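Flagellar pocket-related cytoskeletal protein (PDB 6SJQ) forms part of the trypanosome flagellar pocket collar, its N-terminal ubiquitin-fold domain offering a long structured loop for protein binding, while the whole protein probably also binds calcium. Local coordinates at residues F6-A11 with L23-R28; A11-N16 with K100-E105; P29-L34 with I78-L83; S43-L48 with K111-G116; S62-Y67 with C87-F92. All coordinates share one frame; numbering follows the deposited sequence. Where two conformers were deposited one is given.

Contact 1 of 5, residues F6-A11 with L23-R28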
# COMPACT_ATOMS: atom_id res chain seq x y z
N PHE A 6 5.46 13.06 8.36
CA PHE A 6 5.98 11.70 8.46
C PHE A 6 5.53 10.93 7.22
O PHE A 6 4.32 10.80 6.98
CB PHE A 6 5.42 11.04 9.73
CG PHE A 6 6.05 9.72 10.06
CD1 PHE A 6 5.67 8.56 9.38
CD2 PHE A 6 7.02 9.63 11.06
CE1 PHE A 6 6.25 7.33 9.69
CE2 PHE A 6 7.60 8.40 11.38
CZ PHE A 6 7.21 7.24 10.69
N LEU A 7 6.49 10.39 6.47
CA LEU A 7 6.18 9.72 5.20
C LEU A 7 6.33 8.22 5.36
O LEU A 7 7.20 7.76 6.10
CB LEU A 7 7.11 10.20 4.09
CG LEU A 7 7.08 11.73 3.96
CD1 LEU A 7 8.15 12.25 3.02
CD2 LEU A 7 5.73 12.14 3.48
N VAL A 8 5.46 7.48 4.67
CA VAL A 8 5.59 6.03 4.56
C VAL A 8 5.40 5.64 3.09
O VAL A 8 4.52 6.17 2.45
CB VAL A 8 4.52 5.31 5.41
CG1 VAL A 8 4.71 3.81 5.33
CG2 VAL A 8 4.57 5.79 6.87
N GLN A 9 6.23 4.74 2.56
CA GLN A 9 6.00 4.22 1.20
C GLN A 9 5.17 2.96 1.32
O GLN A 9 5.51 2.08 2.11
CB GLN A 9 7.32 3.85 0.53
CG GLN A 9 8.33 4.98 0.44
CD GLN A 9 9.64 4.50 -0.14
OE1 GLN A 9 9.77 4.30 -1.35
NE2 GLN A 9 10.63 4.25 0.74
N VAL A 10 4.07 2.87 0.58
CA VAL A 10 3.22 1.68 0.64
C VAL A 10 3.07 1.06 -0.76
O VAL A 10 2.64 1.72 -1.71
CB VAL A 10 1.84 2.02 1.23
CG1 VAL A 10 1.14 0.77 1.64
CG2 VAL A 10 2.01 2.92 2.45
N ALA A 11 3.46 -0.21 -0.86
CA ALA A 11 3.41 -0.90 -2.13
C ALA A 11 2.39 -2.03 -2.11
O ALA A 11 2.06 -2.58 -1.06
CB ALA A 11 4.81 -1.45 -2.49
N LEU A 23 2.77 8.04 1.18
CA LEU A 23 1.65 8.54 1.98
C LEU A 23 2.21 9.48 3.02
O LEU A 23 3.27 9.21 3.60
CB LEU A 23 0.91 7.37 2.65
CG LEU A 23 0.31 6.32 1.70
CD1 LEU A 23 -0.57 5.37 2.52
CD2 LEU A 23 -0.52 6.98 0.61
N SER A 24 1.54 10.61 3.25
CA SER A 24 2.01 11.63 4.18
C SER A 24 1.09 11.72 5.40
O SER A 24 -0.14 11.65 5.26
CB SER A 24 2.07 13.01 3.50
OG SER A 24 3.01 13.04 2.44
N PHE A 25 1.68 11.87 6.59
CA PHE A 25 0.90 12.03 7.81
C PHE A 25 1.52 13.14 8.66
O PHE A 25 2.71 13.43 8.53
CB PHE A 25 0.88 10.73 8.62
CG PHE A 25 0.42 9.53 7.84
CD1 PHE A 25 1.32 8.78 7.09
CD2 PHE A 25 -0.92 9.17 7.82
CE1 PHE A 25 0.90 7.68 6.34
CE2 PHE A 25 -1.36 8.06 7.09
CZ PHE A 25 -0.44 7.31 6.35
N PRO A 26 0.72 13.78 9.54
CA PRO A 26 1.28 14.81 10.42
C PRO A 26 2.36 14.30 11.39
O PRO A 26 3.24 15.06 11.79
CB PRO A 26 0.07 15.30 11.22
CG PRO A 26 -1.10 15.01 10.33
CD PRO A 26 -0.75 13.72 9.62
N SER A 27 2.28 13.03 11.77
CA SER A 27 3.29 12.40 12.61
C SER A 27 3.12 10.92 12.40
O SER A 27 2.25 10.51 11.61
CB SER A 27 3.12 12.78 14.09
OG SER A 27 1.98 12.15 14.66
N ARG A 28 3.91 10.10 13.08
CA ARG A 28 3.85 8.64 12.87
C ARG A 28 2.42 8.15 13.02
O ARG A 28 1.80 8.35 14.07
CB ARG A 28 4.75 7.91 13.87
CG ARG A 28 4.54 6.40 13.86
CD ARG A 28 5.48 5.70 14.83
NE ARG A 28 6.80 6.32 14.83
CZ ARG A 28 7.91 5.72 15.25
NH1 ARG A 28 7.86 4.46 15.67
NH2 ARG A 28 9.06 6.36 15.21
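The Phe-6 ring is covered on one face by the backbone of Arg-28: Arg-28 CA sits over its middle, 3.7 Å from the Phe-6 ring centroid and 12° off the ring normal, a CH-pi contact made by the main chain. Farther along, Arg-28 CB passes Phe-6 CE2 at 3.8 Å. A chi1 of -171° sets the Phe-6 ring opposite its own amide nitrogen and beside its carbonyl carbon, bringing one face of it against the loop that follows Phe-25.

Deeper in, on the face shared by Phe-6, Val-8, Leu-23 and Phe-25, Val-8 CG2 approaches Phe-25 CE1 obliquely at 4.2 Å. A further apolar touch, Val-10 on Leu-23, is tentative, since it rests on one of two modelled conformers of the valine.

What positions these groups is antiparallel pairing. Phe-6 N donates to Phe-25 O (2.8 Å) and Phe-6 O receives the return bond from Phe-25 N, while Val-8 and Leu-23 exchange a second pair, Leu-23 N reaching Val-8 O at 2.9 Å with a nearly straight 174° angle. Between them the non-hydrogen-bonded pair Leu-7 and Ser-24 adds a CA-H...O contact from Leu-7 CA to Leu-23 O (3.4 Å).

This is the open end of the first beta hairpin. Strand 17-25 is the outermost strand on this side, strand 87-92 flanks strand 6-14 on its other edge, and helix 31-49 packs on Leu-23, Phe-25 and Val-10.

Contact 2 of 5, residues A11-N16 with K100-E105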
# COMPACT_ATOMS: atom_id res chain seq x y z
N ALA A 11 3.46 -0.21 -0.86
CA ALA A 11 3.41 -0.90 -2.13
C ALA A 11 2.39 -2.03 -2.11
O ALA A 11 2.06 -2.58 -1.06
CB ALA A 11 4.81 -1.45 -2.49
N ALA A 12 1.88 -2.35 -3.31
CA ALA A 12 0.98 -3.49 -3.49
C ALA A 12 0.99 -3.93 -4.95
O ALA A 12 1.45 -3.18 -5.83
CB ALA A 12 -0.45 -3.13 -3.06
N ASP A 13 0.49 -5.13 -5.20
CA ASP A 13 0.30 -5.57 -6.58
C ASP A 13 -1.11 -5.29 -7.05
O ASP A 13 -2.07 -5.85 -6.52
CB ASP A 13 0.67 -7.04 -6.73
CG ASP A 13 2.18 -7.24 -6.74
OD1 ASP A 13 2.82 -6.80 -7.72
OD2 ASP A 13 2.73 -7.80 -5.77
N ILE A 14 -1.24 -4.40 -8.03
CA ILE A 14 -2.55 -4.05 -8.58
C ILE A 14 -2.61 -4.37 -10.08
O ILE A 14 -1.87 -3.80 -10.89
CB ILE A 14 -2.86 -2.55 -8.36
CG1 ILE A 14 -2.64 -2.13 -6.88
CG2 ILE A 14 -4.26 -2.21 -8.85
CD1 ILE A 14 -3.67 -2.63 -5.87
N PHE A 15 -3.51 -5.28 -10.45
CA PHE A 15 -3.61 -5.79 -11.83
C PHE A 15 -2.28 -6.14 -12.47
O PHE A 15 -1.99 -5.68 -13.57
CB PHE A 15 -4.32 -4.79 -12.74
CG PHE A 15 -5.73 -4.51 -12.35
CD1 PHE A 15 -6.68 -5.51 -12.39
CD2 PHE A 15 -6.10 -3.24 -11.96
CE1 PHE A 15 -8.00 -5.25 -12.03
CE2 PHE A 15 -7.42 -2.96 -11.61
CZ PHE A 15 -8.37 -3.97 -11.63
N ASN A 16 -1.46 -6.92 -11.78
CA ASN A 16 -0.16 -7.31 -12.34
C ASN A 16 0.86 -6.18 -12.57
O ASN A 16 1.77 -6.32 -13.38
CB ASN A 16 -0.34 -8.12 -13.64
CG ASN A 16 -0.73 -9.56 -13.39
OD1 ASN A 16 -0.20 -10.22 -12.50
ND2 ASN A 16 -1.66 -10.07 -14.21
N LYS A 100 -2.70 -10.56 -8.01
CA LYS A 100 -1.84 -11.61 -7.47
C LYS A 100 -0.43 -11.09 -7.25
O LYS A 100 0.02 -10.15 -7.92
CB LYS A 100 -1.85 -12.86 -8.35
CG LYS A 100 -2.00 -12.61 -9.85
CD LYS A 100 -3.45 -12.75 -10.30
CE LYS A 100 -3.54 -12.80 -11.83
NZ LYS A 100 -4.94 -12.62 -12.34
N GLU A 101 0.25 -11.71 -6.29
CA GLU A 101 1.60 -11.31 -5.92
C GLU A 101 2.57 -11.54 -7.06
O GLU A 101 2.40 -12.46 -7.86
CB GLU A 101 2.05 -12.07 -4.67
CG GLU A 101 1.27 -11.72 -3.40
CD GLU A 101 -0.10 -12.38 -3.34
OE1 GLU A 101 -0.48 -13.08 -4.30
OE2 GLU A 101 -0.81 -12.19 -2.32
N SER A 102 3.56 -10.66 -7.16
CA SER A 102 4.65 -10.84 -8.10
C SER A 102 5.92 -10.37 -7.42
O SER A 102 5.88 -9.58 -6.47
CB SER A 102 4.44 -10.00 -9.35
OG SER A 102 4.86 -8.67 -9.12
N GLN A 103 7.06 -10.84 -7.92
CA GLN A 103 8.33 -10.36 -7.40
C GLN A 103 8.83 -9.26 -8.32
O GLN A 103 10.03 -9.02 -8.38
CB GLN A 103 9.35 -11.49 -7.35
CG GLN A 103 8.79 -12.82 -6.90
CD GLN A 103 9.73 -13.96 -7.23
OE1 GLN A 103 9.56 -14.65 -8.23
NE2 GLN A 103 10.75 -14.15 -6.39
N LYS A 104 7.92 -8.62 -9.06
CA LYS A 104 8.31 -7.44 -9.81
C LYS A 104 8.79 -6.41 -8.80
O LYS A 104 8.19 -6.27 -7.73
CB LYS A 104 7.14 -6.90 -10.64
CG LYS A 104 6.73 -7.79 -11.79
CD LYS A 104 5.60 -7.15 -12.59
CE LYS A 104 5.00 -8.16 -13.55
NZ LYS A 104 3.82 -7.60 -14.25
N GLU A 105 9.87 -5.72 -9.11
CA GLU A 105 10.46 -4.82 -8.13
C GLU A 105 9.53 -3.66 -7.77
O GLU A 105 8.71 -3.21 -8.58
CB GLU A 105 11.80 -4.27 -8.63
CG GLU A 105 11.67 -3.31 -9.77
CD GLU A 105 12.93 -3.24 -10.62
OE1 GLU A 105 14.04 -3.22 -10.05
OE2 GLU A 105 12.81 -3.22 -11.87
O HOH W 1 -1.85 -8.09 -8.78
O HOH W 2 1.04 -9.59 -10.30
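Asn-16 is held through its main chain by a distant lysine: Lys-104 NZ donates to Asn-16 O at 2.6 Å, tilted 24° from the carbonyl plane. The lysine chain runs extended beyond CG to get there. Phe-15 and Asn-16 both have positive phi, and this turn directs the Asn-16 carbonyl toward the 100-105 loop.

The second anchor is the buried Asp-13 carboxylate. Ser-102 OG donates to Asp-13 OD1 (3.1 Å) from above the carboxylate plane, 43° out of it, and Ser-102 N makes a weak bond to Asp-13 OD2 (3.3 Å). Asp-13 OD2 also has Tyr-90 OH beside it, in a probable hydrogen bond whose very short distance is doubtful, and a salt bridge from Lys-18, which would be expected to favour the charged carboxylate.

Water supplies the rest. One molecule donates to both Asn-16 OD1 and Lys-100 O, at 2.6 Å each; another accepts from Asn-16 N and donates to Lys-100 O (2.9 Å).

Ser-102 OG also accepts from Lys-104 N at 3.1 Å, an ST turn that fixes the hydroxyl between the two segments. Consecutive positive phi values at Phe-15 and Asn-16 are consistent with the two-residue turn of a tight beta hairpin, here the first hairpin of the ubiquitin fold, tied to the ordered loop that follows strand 87-92.

Contact 3 of 5, residues P29-L34 with I78-L83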
# COMPACT_ATOMS: atom_id res chain seq x y z
N PRO A 29 1.86 7.53 11.96
CA PRO A 29 0.46 7.10 12.08
C PRO A 29 0.29 5.85 12.91
O PRO A 29 1.23 5.07 13.09
CB PRO A 29 0.06 6.81 10.62
CG PRO A 29 1.38 6.36 9.98
CD PRO A 29 2.46 7.19 10.65
N SER A 30 -0.92 5.64 13.42
CA SER A 30 -1.27 4.34 13.99
C SER A 30 -1.45 3.33 12.86
O SER A 30 -1.67 3.71 11.70
CB SER A 30 -2.53 4.42 14.84
OG SER A 30 -3.67 4.76 14.06
N ILE A 31 -1.34 2.05 13.19
CA ILE A 31 -1.56 1.02 12.18
C ILE A 31 -2.97 1.13 11.57
O ILE A 31 -3.13 0.98 10.36
CB ILE A 31 -1.33 -0.40 12.74
CG1 ILE A 31 0.18 -0.63 12.99
CG2 ILE A 31 -1.88 -1.45 11.77
CD1 ILE A 31 0.45 -1.88 13.82
N SER A 32 -3.98 1.43 12.39
CA SER A 32 -5.34 1.62 11.87
C SER A 32 -5.43 2.79 10.90
O SER A 32 -6.10 2.69 9.87
CB SER A 32 -6.33 1.84 13.02
OG SER A 32 -6.34 0.70 13.88
N GLU A 33 -4.78 3.90 11.25
CA GLU A 33 -4.75 5.11 10.42
C GLU A 33 -4.04 4.84 9.09
O GLU A 33 -4.54 5.20 8.02
CB GLU A 33 -4.02 6.21 11.19
CG GLU A 33 -3.82 7.53 10.44
CD GLU A 33 -2.98 8.51 11.25
OE1 GLU A 33 -2.55 8.12 12.36
OE2 GLU A 33 -2.73 9.65 10.79
N LEU A 34 -2.87 4.20 9.18
CA LEU A 34 -2.08 3.80 8.01
C LEU A 34 -2.90 2.88 7.12
O LEU A 34 -2.94 3.05 5.89
CB LEU A 34 -0.78 3.11 8.49
CG LEU A 34 0.24 2.55 7.48
CD1 LEU A 34 -0.14 1.18 6.94
CD2 LEU A 34 0.43 3.54 6.35
N ILE A 78 3.13 -5.07 13.29
CA ILE A 78 2.30 -5.51 14.42
C ILE A 78 2.20 -4.46 15.55
O ILE A 78 1.21 -4.42 16.27
CB ILE A 78 2.88 -6.82 15.03
CG1 ILE A 78 4.37 -6.64 15.31
CG2 ILE A 78 2.66 -7.99 14.10
CD1 ILE A 78 4.98 -7.62 16.27
N ARG A 79 3.23 -3.64 15.70
CA ARG A 79 3.31 -2.70 16.82
C ARG A 79 3.35 -1.26 16.33
O ARG A 79 3.75 -0.99 15.18
CB ARG A 79 4.58 -2.93 17.63
CG ARG A 79 4.58 -4.21 18.45
CD ARG A 79 5.87 -4.31 19.22
NE ARG A 79 6.07 -3.13 20.05
CZ ARG A 79 5.67 -3.04 21.32
NH1 ARG A 79 5.07 -4.07 21.90
NH2 ARG A 79 5.88 -1.92 22.00
N GLU A 80 3.01 -0.35 17.23
CA GLU A 80 2.89 1.06 16.90
C GLU A 80 4.21 1.82 17.01
O GLU A 80 4.22 3.05 16.93
CB GLU A 80 1.83 1.69 17.81
CG GLU A 80 0.48 0.97 17.78
CD GLU A 80 -0.31 1.27 16.53
OE1 GLU A 80 0.17 2.09 15.72
OE2 GLU A 80 -1.42 0.72 16.38
N ASP A 81 5.31 1.09 17.20
CA ASP A 81 6.65 1.69 17.27
C ASP A 81 7.64 1.04 16.29
O ASP A 81 8.85 1.08 16.48
CB ASP A 81 7.18 1.59 18.70
CG ASP A 81 7.18 0.16 19.22
OD1 ASP A 81 6.99 -0.78 18.42
OD2 ASP A 81 7.39 -0.03 20.43
N GLN A 82 7.12 0.45 15.22
CA GLN A 82 7.96 -0.12 14.17
C GLN A 82 8.23 0.86 13.03
O GLN A 82 9.34 0.93 12.49
CB GLN A 82 7.33 -1.39 13.60
CG GLN A 82 7.47 -2.64 14.47
CD GLN A 82 6.78 -3.81 13.82
OE1 GLN A 82 5.58 -4.02 14.02
NE2 GLN A 82 7.53 -4.57 13.02
N LEU A 83 7.21 1.63 12.65
CA LEU A 83 7.34 2.56 11.51
C LEU A 83 8.43 3.61 11.73
O LEU A 83 8.56 4.20 12.82
CB LEU A 83 5.99 3.27 11.24
CG LEU A 83 4.83 2.38 10.79
CD1 LEU A 83 3.54 3.21 10.70
CD2 LEU A 83 5.12 1.69 9.44
O HOH W 3 2.31 2.70 13.83
O HOH W 4 -3.80 1.16 15.29
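Glu-80 reaches Ile-31 by folding back on itself: chi1 of -54° sets CG beside the residue's own amide nitrogen, and a bend at chi2 (-77°) turns the carboxylate toward the start of helix 31-49. There Glu-80 OE1 takes the N-H of Ile-31 at 2.9 Å with its syn lone pair, at an N-H...O angle of 146°. The same N-H also makes a weak bond to Glu-80 OE2.

Two waters extend this grip to Pro-29 O and Ser-32 N. One donates to Pro-29 O (2.7 Å) and to Glu-80 OE1, the other donates to Glu-80 OE2 (2.7 Å) while accepting from Ser-32 N. A carboxylate at the amino end of a helix would probably gain from the helix dipole.

Apolar contacts lie alongside. Ile-31 CD1 rests on the main chain of the loop, 3.6 Å from Ile-78 C, and Leu-83 CD1 meets Pro-29 CG at 3.9 Å, the two side chains about perpendicular. Within the loop, Gln-82 OE1 accepts from the backbone N-H groups of both Ile-78 and Arg-79.

Ser-30 occupies the N-cap: Ser-30 OG accepts from Glu-33 N (3.1 Å), and Glu-33 OE1 accepts from Ser-30 N. These reciprocal bonds form a capping box, supplemented by Glu-80 at the start of the ubiquitin-fold helix.

Contact 4 of 5, residues S43-L48 with K111-G116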
# COMPACT_ATOMS: atom_id res chain seq x y z
N SER A 43 -7.59 1.58 -3.37
CA SER A 43 -8.94 1.44 -3.93
C SER A 43 -9.08 2.46 -5.03
O SER A 43 -9.67 2.17 -6.08
CB SER A 43 -10.03 1.64 -2.89
OG SER A 43 -10.07 0.55 -1.97
N ASN A 44 -8.52 3.66 -4.81
CA ASN A 44 -8.53 4.68 -5.86
C ASN A 44 -7.74 4.25 -7.08
O ASN A 44 -8.17 4.49 -8.21
CB ASN A 44 -8.03 6.03 -5.35
CG ASN A 44 -9.05 6.70 -4.45
OD1 ASN A 44 -10.23 6.34 -4.45
ND2 ASN A 44 -8.59 7.69 -3.66
N GLU A 45 -6.60 3.60 -6.86
CA GLU A 45 -5.80 3.06 -7.96
C GLU A 45 -6.56 1.97 -8.72
O GLU A 45 -6.59 1.99 -9.95
CB GLU A 45 -4.44 2.56 -7.45
CG GLU A 45 -3.52 2.00 -8.53
CD GLU A 45 -2.85 3.07 -9.37
OE1 GLU A 45 -3.13 4.27 -9.18
OE2 GLU A 45 -2.03 2.70 -10.23
N ILE A 46 -7.19 1.03 -8.01
CA ILE A 46 -8.04 0.04 -8.66
C ILE A 46 -9.12 0.67 -9.54
O ILE A 46 -9.29 0.26 -10.70
CB ILE A 46 -8.72 -0.92 -7.66
CG1 ILE A 46 -7.66 -1.83 -7.03
CG2 ILE A 46 -9.83 -1.76 -8.35
CD1 ILE A 46 -8.21 -2.63 -5.82
N SER A 47 -9.82 1.68 -9.02
CA SER A 47 -10.90 2.33 -9.78
C SER A 47 -10.38 2.95 -11.06
O SER A 47 -11.02 2.83 -12.13
CB SER A 47 -11.58 3.41 -8.94
OG SER A 47 -12.90 3.61 -9.42
N LEU A 48 -9.23 3.60 -10.96
CA LEU A 48 -8.58 4.25 -12.10
C LEU A 48 -8.14 3.23 -13.15
O LEU A 48 -8.32 3.45 -14.36
CB LEU A 48 -7.34 5.00 -11.61
CG LEU A 48 -6.50 5.55 -12.76
CD1 LEU A 48 -7.28 6.61 -13.54
CD2 LEU A 48 -5.22 6.11 -12.23
N LYS A 111 3.04 10.08 -5.60
CA LYS A 111 1.83 10.55 -4.93
C LYS A 111 0.65 9.68 -5.31
O LYS A 111 0.48 9.32 -6.49
CB LYS A 111 1.54 12.01 -5.29
CG LYS A 111 2.57 12.99 -4.75
CD LYS A 111 2.93 12.63 -3.31
CE LYS A 111 3.90 13.63 -2.68
NZ LYS A 111 4.12 13.30 -1.24
N PRO A 112 -0.18 9.33 -4.32
CA PRO A 112 -1.37 8.51 -4.53
C PRO A 112 -2.42 9.25 -5.35
O PRO A 112 -2.37 10.48 -5.43
CB PRO A 112 -1.87 8.25 -3.10
CG PRO A 112 -1.34 9.39 -2.30
CD PRO A 112 -0.01 9.72 -2.90
N PRO A 113 -3.37 8.51 -5.94
CA PRO A 113 -4.42 9.12 -6.75
C PRO A 113 -5.13 10.24 -6.00
O PRO A 113 -5.28 10.17 -4.77
CB PRO A 113 -5.35 7.95 -7.03
CG PRO A 113 -4.40 6.74 -7.04
CD PRO A 113 -3.48 7.04 -5.90
N SER A 114 -5.58 11.26 -6.72
CA SER A 114 -6.16 12.44 -6.08
C SER A 114 -7.63 12.25 -5.74
O SER A 114 -8.18 12.99 -4.94
CB SER A 114 -6.02 13.65 -6.98
OG SER A 114 -6.85 13.49 -8.10
N SER A 115 -8.26 11.26 -6.36
CA SER A 115 -9.67 11.02 -6.13
C SER A 115 -10.01 9.62 -6.57
O SER A 115 -9.14 8.92 -7.09
CB SER A 115 -10.49 11.98 -7.00
OG SER A 115 -10.53 11.49 -8.34
N GLY A 116 -11.27 9.24 -6.39
CA GLY A 116 -11.82 8.03 -6.99
C GLY A 116 -12.52 8.36 -8.30
O GLY A 116 -12.26 9.42 -8.89
O HOH W 5 -9.63 6.76 -9.05
O HOH W 6 -5.82 8.21 -3.01
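Asn-44 lays its side-chain amide over the peptide group joining Ser-115 and Gly-116. The two planes are only about 20° from parallel. Asn-44 CG lies 3.5 Å from Ser-115 O, and Asn-44 OD1 lies 3.4 Å from Gly-116 CA, so the amide lies nearly parallel to the peptide group but displaced across it. The chi1 of -73° places CG opposite the residue's own carbonyl carbon and swings the amide out from helix 31-49 toward the 111-116 loop.

Nearer the helix backbone, Asn-44 CB touches Pro-113 CB at 3.7 Å. The same ring also reaches Glu-45, whose OE1 approaches Pro-113 CG at 3.5 Å, the two side chains crossing at about a right angle. The other carboxylate oxygen of Glu-45 is engaged in a salt bridge with Arg-49, one helical turn on. Pro-113 also packs on Phe-21, joining the loop to strand 17-25 as well as to the helix.

No direct hydrogen bond crosses between the segments; two waters carry the polar links. One accepts from Asn-44 ND2 (2.9 Å) and donates to Pro-113 O. The other water donates to Ser-115 O and, at 2.8 Å, to Asn-44 O. That carbonyl already accepts the helical bond from Leu-48 N. At the far end of the loop, Ser-115 OG donates to Gly-116 O at 2.8 Å.

Residues 113 to 116 also touch crystal neighbours, which may influence their conformation. Within the chain, van der Waals contact and bridging water, in place of direct hydrogen bonds, join the 111-116 loop to this part of the helix.

Contact 5 of 5, residues S62-Y67 with C87-F92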
# COMPACT_ATOMS: atom_id res chain seq x y z
N SER A 62 -4.94 -7.51 4.07
CA SER A 62 -4.99 -8.74 4.88
C SER A 62 -3.77 -8.92 5.79
O SER A 62 -3.88 -9.53 6.85
CB SER A 62 -5.16 -9.97 3.99
OG SER A 62 -4.11 -10.11 3.06
N LYS A 63 -2.62 -8.43 5.34
CA LYS A 63 -1.37 -8.46 6.10
C LYS A 63 -0.51 -7.32 5.58
O LYS A 63 -0.46 -7.08 4.37
CB LYS A 63 -0.58 -9.75 5.89
CG LYS A 63 0.78 -9.71 6.62
CD LYS A 63 1.66 -10.92 6.36
CE LYS A 63 1.08 -12.19 6.97
NZ LYS A 63 1.13 -12.20 8.47
N ILE A 64 0.15 -6.61 6.49
CA ILE A 64 1.07 -5.56 6.09
C ILE A 64 2.45 -5.98 6.59
O ILE A 64 2.60 -6.34 7.76
CB ILE A 64 0.69 -4.20 6.71
CG1 ILE A 64 -0.68 -3.76 6.18
CG2 ILE A 64 1.72 -3.15 6.36
CD1 ILE A 64 -1.16 -2.43 6.75
N LYS A 65 3.43 -5.94 5.70
CA LYS A 65 4.82 -6.12 6.12
C LYS A 65 5.63 -4.85 5.93
O LYS A 65 5.33 -4.03 5.06
CB LYS A 65 5.47 -7.25 5.32
CG LYS A 65 4.87 -8.61 5.59
CD LYS A 65 5.74 -9.69 5.02
CE LYS A 65 5.13 -11.06 5.25
NZ LYS A 65 6.06 -12.09 4.70
N MET A 66 6.68 -4.69 6.73
CA MET A 66 7.60 -3.56 6.62
C MET A 66 8.98 -4.12 6.32
O MET A 66 9.38 -5.14 6.89
CB MET A 66 7.67 -2.81 7.97
CG MET A 66 8.63 -1.58 7.98
SD MET A 66 8.76 -0.73 9.62
CE MET A 66 9.70 -1.95 10.52
N TYR A 67 9.71 -3.49 5.42
CA TYR A 67 11.10 -3.91 5.26
C TYR A 67 11.91 -3.22 6.35
O TYR A 67 12.02 -1.98 6.37
CB TYR A 67 11.65 -3.60 3.87
CG TYR A 67 13.07 -4.07 3.76
CD1 TYR A 67 13.35 -5.42 3.60
CD2 TYR A 67 14.13 -3.19 3.88
CE1 TYR A 67 14.63 -5.87 3.54
CE2 TYR A 67 15.43 -3.63 3.80
CZ TYR A 67 15.67 -4.98 3.63
OH TYR A 67 16.95 -5.47 3.56
N CYS A 87 10.05 4.57 5.56
CA CYS A 87 10.15 3.12 5.49
C CYS A 87 9.25 2.58 4.37
O CYS A 87 8.32 3.26 3.92
CB CYS A 87 9.85 2.47 6.84
SG CYS A 87 8.11 2.46 7.35
N GLN A 88 9.57 1.38 3.90
CA GLN A 88 8.81 0.72 2.84
C GLN A 88 7.92 -0.38 3.39
O GLN A 88 8.39 -1.29 4.07
CB GLN A 88 9.76 0.11 1.81
CG GLN A 88 9.01 -0.57 0.66
CD GLN A 88 8.39 0.43 -0.28
OE1 GLN A 88 9.09 1.25 -0.91
NE2 GLN A 88 7.06 0.41 -0.36
N LEU A 89 6.62 -0.29 3.10
CA LEU A 89 5.64 -1.32 3.46
C LEU A 89 5.13 -2.05 2.21
O LEU A 89 5.11 -1.49 1.11
CB LEU A 89 4.43 -0.69 4.17
CG LEU A 89 4.68 0.19 5.40
CD1 LEU A 89 3.35 0.60 6.01
CD2 LEU A 89 5.52 -0.56 6.41
N TYR A 90 4.71 -3.29 2.38
CA TYR A 90 3.99 -3.99 1.32
C TYR A 90 2.68 -4.52 1.89
O TYR A 90 2.67 -5.09 2.98
CB TYR A 90 4.81 -5.16 0.78
CG TYR A 90 4.12 -5.88 -0.35
CD1 TYR A 90 4.23 -5.43 -1.66
CD2 TYR A 90 3.35 -7.01 -0.11
CE1 TYR A 90 3.59 -6.11 -2.71
CE2 TYR A 90 2.72 -7.68 -1.14
CZ TYR A 90 2.85 -7.23 -2.43
OH TYR A 90 2.20 -7.92 -3.44
N VAL A 91 1.59 -4.35 1.16
CA VAL A 91 0.29 -4.74 1.70
C VAL A 91 -0.32 -5.86 0.87
O VAL A 91 -0.47 -5.73 -0.36
CB VAL A 91 -0.67 -3.53 1.73
CG1 VAL A 91 -1.98 -3.92 2.42
CG2 VAL A 91 -0.02 -2.38 2.45
N PHE A 92 -0.64 -6.98 1.54
CA PHE A 92 -1.31 -8.10 0.87
C PHE A 92 -2.82 -7.92 0.92
O PHE A 92 -3.35 -7.15 1.75
CB PHE A 92 -0.98 -9.43 1.57
CG PHE A 92 0.46 -9.85 1.43
CD1 PHE A 92 0.83 -10.78 0.46
CD2 PHE A 92 1.45 -9.33 2.27
CE1 PHE A 92 2.15 -11.17 0.32
CE2 PHE A 92 2.77 -9.73 2.13
CZ PHE A 92 3.12 -10.64 1.16
O HOH W 7 11.99 0.28 4.89
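Met-66 and Leu-89 meet at the tightest carbon pair of this contact, Met-66 CB to Leu-89 CD2 at 3.5 Å, shorter than a usual van der Waals approach. On one flank Met-66 SD lies 4.0 Å from Cys-87 SG; on the other, Ile-64 CG2 reaches Leu-89 CD1, and Ile-64 CG1 runs beside Val-91 CG1 at 4.0 Å, the two side chains pointing the same way. Helix 31-49 covers the Ile-64, Leu-89 and Val-91 part of this face, with Leu-34 against Ile-64 and Leu-89.

Antiparallel bonds hold the strands in register. Lys-65 N donates to Tyr-90 O (2.9 Å) and Tyr-90 N to Lys-65 O, while Tyr-67 N reaches Gln-88 O at 2.9 Å with an almost straight 170° angle.

The opposite face is amphipathic. Lys-65, CG beside its own amide nitrogen (chi1 -66°) and extended beyond, crosses Phe-92 obliquely, its methylenes passing Phe-92 CE2, with Lys-65 CE at 4.1 Å; Tyr-90 CE2 stands over the centre of the same ring. Lys-63 forms a salt bridge with Asp-76. At the margin a water joins Tyr-67 O to Gln-88 N (2.8 Å).

One face is thus hydrophobic core, whereas the other packs through aliphatic and aromatic parts and directs the polar ends of Lys-63 and Tyr-90 to strands 73-76 and 6-14.

In the fold
Contacts 1 and 5 are strand pairings of one mixed sheet, their centres 13 Å apart, linked by the parallel neighbours 6-14 and 87-92 through probable bonds from Leu-89 N to Gln-9 O and from Val-91 N to Ala-11 O. Contact 2 continues strand 6-14 beyond Ala-11 and probably touches contact 5 through a side-chain bond, their centres 12 Å apart. Contacts 3 and 4 anchor different ends of helix 31-49, with centres 22 Å apart and no touch. Contact 3 lies 10 Å from contact 1, centre to centre, and packs Leu-83 on Leu-89 and Gln-82 on Met-66 of contact 5. Contacts 2 and 4 both fasten the chain after strand 87-92.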